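Long-range contact in putative uncharacterized protein (Neurospora crassa, PDB 3EUT), which probably acts as a type III polyketide synthase, an acyltransferase of the chalcone and stilbene synthase family that makes pentaketide products: residues S52-P57 with V176-V181. Numbering follows the deposited sequence.
Sequences SSIGNP and VSTTMV. With DCR (icosanoic acid), chain E.
Ser53 carries its OG opposite the backbone N (chi1 175°), while Thr178 holds OG1 between its own N and carbonyl carbon (chi1 61°), and these two torsions bring the hydroxyls together, with Ser53 OG 2.8 Å from Thr178 OG1. They lie within hydrogen-bonding distance, and Ser53 OG also lies 3.0 Å from Gly55 O. The carboxylate of Asp203 ties the site together: its OD2 is hydrogen-bonded to both Thr178 OG1 and Ile54 N, so one carboxylate oxygen holds a group from each segment. Beyond the hydroxyl pair the packing turns apolar. Ile54 reaches across with its terminal methyl, CD1 lying 3.5 Å from Thr179 CG2 and 3.7 Å from Val176 CG1, and its side chain runs at about a right angle to both. Helix 70-96 adds Val76, Phe77 and Leu73 to this cluster. In this thiolase-like fold, the contact joins the end of the short strand 51-53 to the turn, partly 3-10, that leads from core strand 168-175 into helix 181-191. Both segments also flank the alkyl chain of the bound icosanoic acid. Thr178 CB touches its C13 at 3.6 Å and Ser53 OG approaches C18 at 3.5 Å, whereas Ser177 CB packs on C6 nearer the carboxylate end. A valine in place of Thr178 would probably leave Asp203 OD2 without one of its donors and Ser53 OG without its partner across the contact. The other branch of the threonine, the methyl CG2, rests 3.7 Å from Ser52 O.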
ATOM      1  N   SER A  52      -2.810 -23.458  -9.345  1.00 26.28           N
ATOM      2  CA  SER A  52      -4.035 -22.713  -9.627  1.00 26.91           C
ATOM      3  C   SER A  52      -3.784 -21.552 -10.581  1.00 26.60           C
ATOM      4  O   SER A  52      -2.856 -20.752 -10.389  1.00 26.67           O
ATOM      5  CB  SER A  52      -4.632 -22.190  -8.322  1.00 27.10           C
ATOM      6  OG  SER A  52      -5.261 -23.260  -7.646  1.00 31.00           O
ATOM      7  N   SER A  53      -4.610 -21.451 -11.614  1.00 25.66           N
ATOM      8  CA  SER A  53      -4.472 -20.345 -12.555  1.00 25.78           C
ATOM      9  C   SER A  53      -5.833 -19.852 -13.014  1.00 25.30           C
ATOM     10  O   SER A  53      -6.796 -20.619 -13.093  1.00 25.14           O
ATOM     11  CB  SER A  53      -3.641 -20.784 -13.773  1.00 25.79           C
ATOM     12  OG  SER A  53      -3.583 -19.760 -14.743  1.00 26.80           O
ATOM     13  N   ILE A  54      -5.893 -18.568 -13.328  1.00 25.43           N
ATOM     14  CA  ILE A  54      -7.070 -17.963 -13.938  1.00 26.00           C
ATOM     15  C   ILE A  54      -7.321 -18.480 -15.375  1.00 26.38           C
ATOM     16  O   ILE A  54      -8.388 -18.250 -15.929  1.00 26.49           O
ATOM     17  CB  ILE A  54      -6.971 -16.410 -13.978  1.00 25.73           C
ATOM     18  CG1 ILE A  54      -5.743 -15.976 -14.791  1.00 26.72           C
ATOM     19  CG2 ILE A  54      -6.971 -15.810 -12.550  1.00 26.56           C
ATOM     20  CD1 ILE A  54      -5.657 -14.509 -15.034  1.00 28.54           C
ATOM     21  N   GLY A  55      -6.340 -19.149 -15.970  1.00 26.95           N
ATOM     22  CA  GLY A  55      -6.499 -19.679 -17.324  1.00 28.22           C
ATOM     23  C   GLY A  55      -5.663 -20.903 -17.624  1.00 29.18           C
ATOM     24  O   GLY A  55      -5.053 -21.489 -16.726  1.00 29.39           O
ATOM     25  N   ASN A  56      -5.656 -21.304 -18.896  1.00 30.03           N
ATOM     26  CA  ASN A  56      -4.800 -22.382 -19.375  1.00 30.79           C
ATOM     27  C   ASN A  56      -3.821 -21.888 -20.461  1.00 31.55           C
ATOM     28  O   ASN A  56      -3.893 -20.717 -20.869  1.00 31.67           O
ATOM     29  CB  ASN A  56      -5.650 -23.584 -19.842  1.00 31.12           C
ATOM     30  CG  ASN A  56      -6.541 -23.269 -21.031  1.00 32.47           C
ATOM     31  OD1 ASN A  56      -6.198 -22.466 -21.913  1.00 34.19           O
ATOM     32  ND2 ASN A  56      -7.690 -23.928 -21.078  1.00 33.77           N
ATOM     33  N   PRO A  57      -2.885 -22.757 -20.919  1.00 32.00           N
ATOM     34  CA  PRO A  57      -1.940 -22.382 -21.982  1.00 32.33           C
ATOM     35  C   PRO A  57      -2.513 -21.810 -23.297  1.00 32.60           C
ATOM     36  O   PRO A  57      -1.748 -21.259 -24.090  1.00 32.78           O
ATOM     37  CB  PRO A  57      -1.171 -23.687 -22.238  1.00 32.48           C
ATOM     38  CG  PRO A  57      -1.207 -24.375 -20.926  1.00 32.38           C
ATOM     39  CD  PRO A  57      -2.601 -24.118 -20.422  1.00 31.77           C
ATOM     40  N   VAL A 176      -2.382 -12.625  -8.709  1.00 23.66           N
ATOM     41  CA  VAL A 176      -2.490 -13.198 -10.042  1.00 24.48           C
ATOM     42  C   VAL A 176      -1.090 -13.167 -10.650  1.00 24.58           C
ATOM     43  O   VAL A 176      -0.685 -12.181 -11.271  1.00 25.25           O
ATOM     44  CB  VAL A 176      -3.527 -12.452 -10.930  1.00 24.18           C
ATOM     45  CG1 VAL A 176      -3.560 -13.058 -12.354  1.00 25.40           C
ATOM     46  CG2 VAL A 176      -4.906 -12.514 -10.319  1.00 24.41           C
ATOM     47  N   SER A 177      -0.359 -14.263 -10.468  1.00 24.77           N
ATOM     48  CA  SER A 177       1.010 -14.352 -10.949  1.00 25.64           C
ATOM     49  C   SER A 177       1.156 -15.122 -12.265  1.00 25.57           C
ATOM     50  O   SER A 177       2.136 -14.928 -12.978  1.00 24.82           O
ATOM     51  CB  SER A 177       1.915 -14.955  -9.879  1.00 26.09           C
ATOM     52  OG  SER A 177       1.330 -16.091  -9.278  1.00 29.35           O
ATOM     53  N   THR A 178       0.201 -15.984 -12.599  1.00 25.74           N
ATOM     54  CA  THR A 178       0.431 -16.905 -13.725  1.00 26.28           C
ATOM     55  C   THR A 178       0.463 -16.215 -15.090  1.00 26.52           C
ATOM     56  O   THR A 178       1.035 -16.760 -16.038  1.00 26.94           O
ATOM     57  CB  THR A 178      -0.541 -18.099 -13.766  1.00 26.04           C
ATOM     58  OG1 THR A 178      -1.883 -17.631 -13.914  1.00 27.52           O
ATOM     59  CG2 THR A 178      -0.388 -18.974 -12.515  1.00 24.62           C
ATOM     60  N   THR A 179      -0.141 -15.028 -15.168  1.00 26.70           N
ATOM     61  CA  THR A 179      -0.156 -14.203 -16.379  1.00 27.29           C
ATOM     62  C   THR A 179       1.215 -13.667 -16.774  1.00 27.11           C
ATOM     63  O   THR A 179       1.395 -13.204 -17.902  1.00 27.30           O
ATOM     64  CB  THR A 179      -1.102 -12.983 -16.233  1.00 27.89           C
ATOM     65  OG1 THR A 179      -0.874 -12.328 -14.970  1.00 28.61           O
ATOM     66  CG2 THR A 179      -2.536 -13.418 -16.309  1.00 28.59           C
ATOM     67  N   MET A 180       2.177 -13.713 -15.854  1.00 27.10           N
ATOM     68  CA  MET A 180       3.517 -13.204 -16.152  1.00 26.83           C
ATOM     69  C   MET A 180       4.431 -14.284 -16.707  1.00 26.39           C
ATOM     70  O   MET A 180       5.643 -14.095 -16.806  1.00 26.41           O
ATOM     71  CB  MET A 180       4.127 -12.461 -14.951  1.00 27.09           C
ATOM     72  CG  MET A 180       3.508 -11.047 -14.740  1.00 26.93           C
ATOM     73  SD  MET A 180       3.972 -10.332 -13.139  1.00 26.97           S
ATOM     74  CE  MET A 180       2.361  -9.810 -12.541  1.00 28.79           C
ATOM     75  N   VAL A 181       3.837 -15.405 -17.105  1.00 25.79           N
ATOM     76  CA  VAL A 181       4.598 -16.523 -17.649  1.00 26.05           C
ATOM     77  C   VAL A 181       5.454 -16.128 -18.864  1.00 25.91           C
ATOM     78  O   VAL A 181       6.611 -16.517 -18.942  1.00 26.02           O
ATOM     79  CB  VAL A 181       3.700 -17.757 -17.972  1.00 25.65           C
ATOM     80  CG1 VAL A 181       2.654 -17.433 -19.029  1.00 25.66           C
ATOM     81  CG2 VAL A 181       4.546 -18.965 -18.380  1.00 25.18           C
TER
HETATM   82  O1  DCR E   1       8.855 -11.774  -5.245  1.00 59.49           O
HETATM   83  C1  DCR E   1       7.640 -12.037  -5.036  1.00 58.98           C
HETATM   84  O2  DCR E   1       6.983 -11.533  -4.094  1.00 58.61           O
HETATM   85  C2  DCR E   1       6.952 -13.025  -5.956  1.00 57.46           C
HETATM   86  C3  DCR E   1       5.583 -12.546  -6.447  1.00 55.65           C
HETATM   87  C4  DCR E   1       4.965 -13.452  -7.523  1.00 54.36           C
HETATM   88  C5  DCR E   1       5.908 -13.737  -8.691  1.00 52.55           C
HETATM   89  C6  DCR E   1       5.194 -14.094  -9.995  1.00 51.26           C
HETATM   90  C7  DCR E   1       6.132 -14.836 -10.950  1.00 50.42           C
HETATM   91  C8  DCR E   1       5.476 -15.289 -12.253  1.00 48.96           C
HETATM   92  C9  DCR E   1       5.192 -16.786 -12.201  1.00 48.09           C
HETATM   93  C10 DCR E   1       4.547 -17.324 -13.472  1.00 46.83           C
HETATM   94  C11 DCR E   1       3.820 -18.630 -13.169  1.00 45.53           C
HETATM   95  C12 DCR E   1       3.814 -19.563 -14.371  1.00 45.27           C
HETATM   96  C13 DCR E   1       2.439 -19.626 -15.012  1.00 45.00           C
HETATM   97  C14 DCR E   1       2.026 -21.023 -15.470  1.00 44.69           C
HETATM   98  C15 DCR E   1       0.603 -20.968 -16.015  1.00 44.66           C
HETATM   99  C16 DCR E   1       0.497 -21.072 -17.537  1.00 44.37           C
HETATM  100  C17 DCR E   1      -0.208 -19.870 -18.172  1.00 44.94           C
HETATM  101  C18 DCR E   1      -1.622 -19.608 -17.667  1.00 42.49           C
HETATM  102  C19 DCR E   1      -2.305 -18.592 -18.567  1.00 42.59           C
HETATM  103  C20 DCR E   1      -3.020 -17.515 -17.787  1.00 43.67           C